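PDB 6QW0: RNA-dependent RNA polymerase from Toscana virus, which carries an N-terminal metal-dependent endonuclease of the PDDEXK clan that probably cleaves capped host RNAs to prime viral transcription. Local coordinates for residues A[77-86]-A[189-200]. Numbering follows the deposited sequence.
Sequences FKHDFTFGHL and IVFRFRLARDIF. With MN3 (manganese (III) ion), chain C; SO4 (sulfate ion), chain E.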
loop_
_atom_site.group_PDB
_atom_site.type_symbol
_atom_site.label_atom_id
_atom_site.label_comp_id
_atom_site.label_asym_id
_atom_site.label_seq_id
_atom_site.Cartn_x
_atom_site.Cartn_y
_atom_site.Cartn_z
ATOM N N PHE A 77 3.519 8.674 9.151
ATOM C CA PHE A 77 4.603 8.992 8.230
ATOM C C PHE A 77 5.268 7.728 7.696
ATOM O O PHE A 77 5.523 7.616 6.493
ATOM C CB PHE A 77 5.643 9.899 8.899
ATOM C CG PHE A 77 6.902 10.050 8.092
ATOM C CD1 PHE A 77 6.962 10.942 7.037
ATOM C CD2 PHE A 77 8.018 9.271 8.370
ATOM C CE1 PHE A 77 8.104 11.067 6.281
ATOM C CE2 PHE A 77 9.162 9.389 7.619
ATOM C CZ PHE A 77 9.211 10.293 6.575
ATOM N N LYS A 78 5.575 6.770 8.580
ATOM C CA LYS A 78 6.259 5.563 8.122
ATOM C C LYS A 78 5.438 4.849 7.057
ATOM O O LYS A 78 5.970 4.436 6.024
ATOM C CB LYS A 78 6.540 4.623 9.298
ATOM C CG LYS A 78 7.770 4.998 10.115
ATOM C CD LYS A 78 8.064 3.981 11.212
ATOM C CE LYS A 78 6.946 3.933 12.243
ATOM N NZ LYS A 78 7.232 2.932 13.312
ATOM N N HIS A 79 4.133 4.726 7.285
ATOM C CA HIS A 79 3.260 4.036 6.337
ATOM C C HIS A 79 3.191 4.790 5.013
ATOM O O HIS A 79 3.398 4.210 3.936
ATOM C CB HIS A 79 1.878 3.879 6.981
ATOM C CG HIS A 79 0.794 3.390 6.068
ATOM N ND1 HIS A 79 0.158 4.203 5.154
ATOM C CD2 HIS A 79 0.183 2.183 5.989
ATOM C CE1 HIS A 79 -0.778 3.511 4.526
ATOM N NE2 HIS A 79 -0.788 2.285 5.020
ATOM N N ASP A 80 2.929 6.096 5.080
ATOM C CA ASP A 80 2.708 6.871 3.867
ATOM C C ASP A 80 3.985 7.006 3.049
ATOM O O ASP A 80 3.945 6.911 1.820
ATOM C CB ASP A 80 2.136 8.241 4.231
ATOM C CG ASP A 80 0.694 8.152 4.688
ATOM O OD1 ASP A 80 0.109 7.048 4.601
ATOM O OD2 ASP A 80 0.144 9.179 5.133
ATOM N N PHE A 81 5.131 7.197 3.705
ATOM C CA PHE A 81 6.383 7.296 2.954
ATOM C C PHE A 81 6.750 5.966 2.310
ATOM O O PHE A 81 7.179 5.932 1.150
ATOM C CB PHE A 81 7.516 7.789 3.860
ATOM C CG PHE A 81 8.820 8.034 3.134
ATOM C CD1 PHE A 81 9.758 7.024 3.001
ATOM C CD2 PHE A 81 9.110 9.281 2.595
ATOM C CE1 PHE A 81 10.957 7.237 2.336
ATOM C CE2 PHE A 81 10.311 9.501 1.926
ATOM C CZ PHE A 81 11.232 8.474 1.797
ATOM N N THR A 82 6.596 4.862 3.044
ATOM C CA THR A 82 6.998 3.565 2.510
ATOM C C THR A 82 6.332 3.284 1.170
ATOM O O THR A 82 6.985 2.835 0.223
ATOM C CB THR A 82 6.646 2.460 3.507
ATOM O OG1 THR A 82 7.439 2.621 4.689
ATOM C CG2 THR A 82 6.888 1.089 2.897
ATOM N N PHE A 83 5.033 3.563 1.071
ATOM C CA PHE A 83 4.251 3.161 -0.088
ATOM C C PHE A 83 3.971 4.324 -1.029
ATOM O O PHE A 83 3.181 4.174 -1.970
ATOM C CB PHE A 83 2.954 2.494 0.385
ATOM C CG PHE A 83 3.195 1.243 1.189
ATOM C CD1 PHE A 83 3.484 0.051 0.551
ATOM C CD2 PHE A 83 3.154 1.267 2.574
ATOM C CE1 PHE A 83 3.733 -1.116 1.281
ATOM C CE2 PHE A 83 3.399 0.099 3.314
ATOM C CZ PHE A 83 3.677 -1.086 2.662
ATOM N N GLY A 84 4.660 5.451 -0.834
ATOM C CA GLY A 84 4.385 6.667 -1.586
ATOM C C GLY A 84 4.599 6.548 -3.077
ATOM O O GLY A 84 4.021 7.331 -3.839
ATOM N N HIS A 85 5.451 5.626 -3.516
ATOM C CA HIS A 85 5.675 5.413 -4.937
ATOM C C HIS A 85 4.549 4.625 -5.590
ATOM O O HIS A 85 4.477 4.571 -6.823
ATOM C CB HIS A 85 7.006 4.683 -5.164
ATOM C CG HIS A 85 7.054 3.312 -4.568
ATOM N ND1 HIS A 85 6.772 3.068 -3.241
ATOM C CD2 HIS A 85 7.342 2.109 -5.118
ATOM C CE1 HIS A 85 6.893 1.777 -2.997
ATOM N NE2 HIS A 85 7.237 1.171 -4.120
ATOM N N LEU A 86 3.684 4.008 -4.795
ATOM C CA LEU A 86 2.568 3.219 -5.306
ATOM C C LEU A 86 1.255 3.965 -5.225
ATOM O O LEU A 86 0.387 3.788 -6.086
ATOM C CB LEU A 86 2.440 1.909 -4.526
ATOM C CG LEU A 86 3.671 1.012 -4.557
ATOM C CD1 LEU A 86 3.421 -0.198 -3.685
ATOM C CD2 LEU A 86 4.000 0.601 -5.978
ATOM N N ILE A 189 10.094 -1.245 -1.781
ATOM C CA ILE A 189 9.251 -1.117 -0.599
ATOM C C ILE A 189 10.089 -1.208 0.675
ATOM O O ILE A 189 9.977 -0.365 1.573
ATOM C CB ILE A 189 8.138 -2.180 -0.631
ATOM C CG1 ILE A 189 7.163 -1.866 -1.780
ATOM C CG2 ILE A 189 7.410 -2.246 0.706
ATOM C CD1 ILE A 189 6.435 -3.100 -2.325
ATOM N N VAL A 190 10.929 -2.240 0.778
ATOM C CA VAL A 190 11.742 -2.417 1.979
ATOM C C VAL A 190 12.730 -1.263 2.141
ATOM O O VAL A 190 12.887 -0.721 3.240
ATOM C CB VAL A 190 12.458 -3.779 1.945
ATOM C CG1 VAL A 190 13.398 -3.918 3.149
ATOM C CG2 VAL A 190 11.447 -4.921 1.943
ATOM N N PHE A 191 13.384 -0.857 1.057
ATOM C CA PHE A 191 14.329 0.262 1.133
ATOM C C PHE A 191 13.655 1.532 1.657
ATOM O O PHE A 191 14.195 2.232 2.522
ATOM C CB PHE A 191 14.946 0.495 -0.244
ATOM C CG PHE A 191 16.084 1.478 -0.247
ATOM C CD1 PHE A 191 15.840 2.835 -0.409
ATOM C CD2 PHE A 191 17.393 1.049 -0.101
ATOM C CE1 PHE A 191 16.876 3.752 -0.425
ATOM C CE2 PHE A 191 18.441 1.965 -0.114
ATOM C CZ PHE A 191 18.186 3.310 -0.278
ATOM N N ARG A 192 12.471 1.858 1.130
ATOM C CA ARG A 192 11.757 3.045 1.588
ATOM C C ARG A 192 11.306 2.905 3.040
ATOM O O ARG A 192 11.302 3.895 3.786
ATOM C CB ARG A 192 10.546 3.313 0.676
ATOM C CG ARG A 192 10.927 3.718 -0.752
ATOM C CD ARG A 192 9.669 4.027 -1.621
ATOM N NE ARG A 192 8.893 5.145 -1.090
ATOM C CZ ARG A 192 8.826 6.354 -1.641
ATOM N NH1 ARG A 192 9.482 6.623 -2.767
ATOM N NH2 ARG A 192 8.108 7.303 -1.060
ATOM N N PHE A 193 10.904 1.691 3.451
ATOM C CA PHE A 193 10.494 1.459 4.836
ATOM C C PHE A 193 11.664 1.677 5.786
ATOM O O PHE A 193 11.513 2.331 6.824
ATOM C CB PHE A 193 9.922 0.040 4.992
ATOM C CG PHE A 193 9.448 -0.298 6.383
ATOM C CD1 PHE A 193 8.524 0.503 7.044
ATOM C CD2 PHE A 193 9.893 -1.457 7.015
ATOM C CE1 PHE A 193 8.072 0.175 8.315
ATOM C CE2 PHE A 193 9.436 -1.795 8.286
ATOM C CZ PHE A 193 8.530 -0.986 8.934
ATOM N N ARG A 194 12.837 1.154 5.432
ATOM C CA ARG A 194 14.002 1.309 6.299
ATOM C C ARG A 194 14.360 2.777 6.467
ATOM O O ARG A 194 14.663 3.232 7.579
ATOM C CB ARG A 194 15.183 0.534 5.727
ATOM C CG ARG A 194 14.995 -0.978 5.759
ATOM C CD ARG A 194 16.185 -1.658 5.127
ATOM N NE ARG A 194 16.133 -3.106 5.274
ATOM C CZ ARG A 194 17.111 -3.922 4.895
ATOM N NH1 ARG A 194 18.219 -3.427 4.345
ATOM N NH2 ARG A 194 16.981 -5.230 5.063
ATOM N N LEU A 195 14.313 3.536 5.375
ATOM C CA LEU A 195 14.617 4.959 5.457
ATOM C C LEU A 195 13.558 5.693 6.265
ATOM O O LEU A 195 13.875 6.596 7.052
ATOM C CB LEU A 195 14.734 5.542 4.049
ATOM C CG LEU A 195 15.017 7.040 4.010
ATOM C CD1 LEU A 195 16.353 7.341 4.707
ATOM C CD2 LEU A 195 15.030 7.531 2.574
ATOM N N ALA A 196 12.288 5.309 6.091
ATOM C CA ALA A 196 11.211 5.930 6.853
ATOM C C ALA A 196 11.381 5.695 8.345
ATOM O O ALA A 196 11.116 6.595 9.152
ATOM C CB ALA A 196 9.860 5.408 6.370
ATOM N N ARG A 197 11.834 4.496 8.732
ATOM C CA ARG A 197 12.092 4.221 10.143
ATOM C C ARG A 197 13.216 5.099 10.677
ATOM O O ARG A 197 13.135 5.596 11.807
ATOM C CB ARG A 197 12.443 2.750 10.341
ATOM C CG ARG A 197 11.251 1.813 10.218
ATOM C CD ARG A 197 11.690 0.372 10.095
ATOM N NE ARG A 197 12.506 -0.073 11.225
ATOM C CZ ARG A 197 12.468 -1.305 11.730
ATOM N NH1 ARG A 197 11.644 -2.210 11.219
ATOM N NH2 ARG A 197 13.252 -1.634 12.748
ATOM N N ASP A 198 14.279 5.284 9.889
ATOM C CA ASP A 198 15.380 6.148 10.320
ATOM C C ASP A 198 14.894 7.576 10.527
ATOM O O ASP A 198 15.211 8.217 11.537
ATOM C CB ASP A 198 16.514 6.126 9.294
ATOM C CG ASP A 198 17.343 4.849 9.338
ATOM O OD1 ASP A 198 17.317 4.130 10.360
ATOM O OD2 ASP A 198 18.034 4.567 8.332
ATOM N N ILE A 199 14.119 8.090 9.569
ATOM C CA ILE A 199 13.628 9.462 9.661
ATOM C C ILE A 199 12.657 9.597 10.821
ATOM O O ILE A 199 12.712 10.565 11.588
ATOM C CB ILE A 199 12.980 9.884 8.328
ATOM C CG1 ILE A 199 14.040 9.981 7.231
ATOM C CG2 ILE A 199 12.228 11.209 8.478
ATOM C CD1 ILE A 199 13.455 10.113 5.832
ATOM N N PHE A 200 11.761 8.619 10.977
ATOM C CA PHE A 200 10.751 8.690 12.025
ATOM C C PHE A 200 11.376 8.739 13.414
ATOM O O PHE A 200 10.877 9.441 14.302
ATOM C CB PHE A 200 9.808 7.494 11.912
ATOM C CG PHE A 200 8.705 7.507 12.921
ATOM C CD1 PHE A 200 7.639 8.380 12.787
ATOM C CD2 PHE A 200 8.745 6.663 14.020
ATOM C CE1 PHE A 200 6.620 8.403 13.722
ATOM C CE2 PHE A 200 7.731 6.682 14.960
ATOM C CZ PHE A 200 6.668 7.551 14.809
HETATM MN MN MN3 C . -2.718 1.019 5.123
HETATM S S SO4 E . 18.918 -7.524 2.743
HETATM O O1 SO4 E . 20.054 -7.548 1.835
HETATM O O2 SO4 E . 19.235 -6.718 3.918
HETATM O O3 SO4 E . 18.597 -8.893 3.150
HETATM O O4 SO4 E . 17.787 -6.937 2.040
HETATM O O HOH W 1 -3.899 2.788 6.160
HETATM O O HOH W 2 -2.688 0.784 7.471
#
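Thr82 and Ala196 interlock as knobs into holes in the PDDEXK-like cap-snatching endonuclease, where helix 77-82 runs roughly antiparallel (147°) to residues 189-200 of helix 183-203, the segment axes 8.5 Å apart at closest approach. The methyl of Ala196 drops among Phe77, Lys78, Phe81 and Thr82, while Thr82 enters the hollow between Ile189, Arg192, Phe193 and Ala196. Thr82 OG1 donates to Lys78 O (2.7 Å) and meets the edge of the Phe193 ring in its plane. Apolar contacts extend the seam: Phe77 CE2 lies 3.7 Å from Ile199 CG2, and Phe81 CZ reaches Leu195 CD2. Farther along, the Lys78 chain bends at chi3 (-64°), laying CE over one face of the Phe200 ring in a CH-pi contact 4.0 Å from its centroid. Facing away, His79 NE2 binds manganese (2.3 Å) together with Asp114, Glu128 and the carbonyl of Phe129; His79 ND1 donates a hydrogen bond to Asp80 OD1, which probably helps fix the ring's rotation. Polar contacts gather at the C-terminal end of helix 77-82. The Arg192 guanidinium lies over one face of the Phe81 ring in a cation-pi contact, CZ 4.7 Å from the ring centroid, the planes tilted by 29°; NH1 is hydrogen-bonded to Thr62 OG1. Arg192 also grips Phe81 O side-on through NH2 (2.8 Å) and NE (2.9 Å), with Phe81 O in the guanidinium plane and also accepting from Gly84 N.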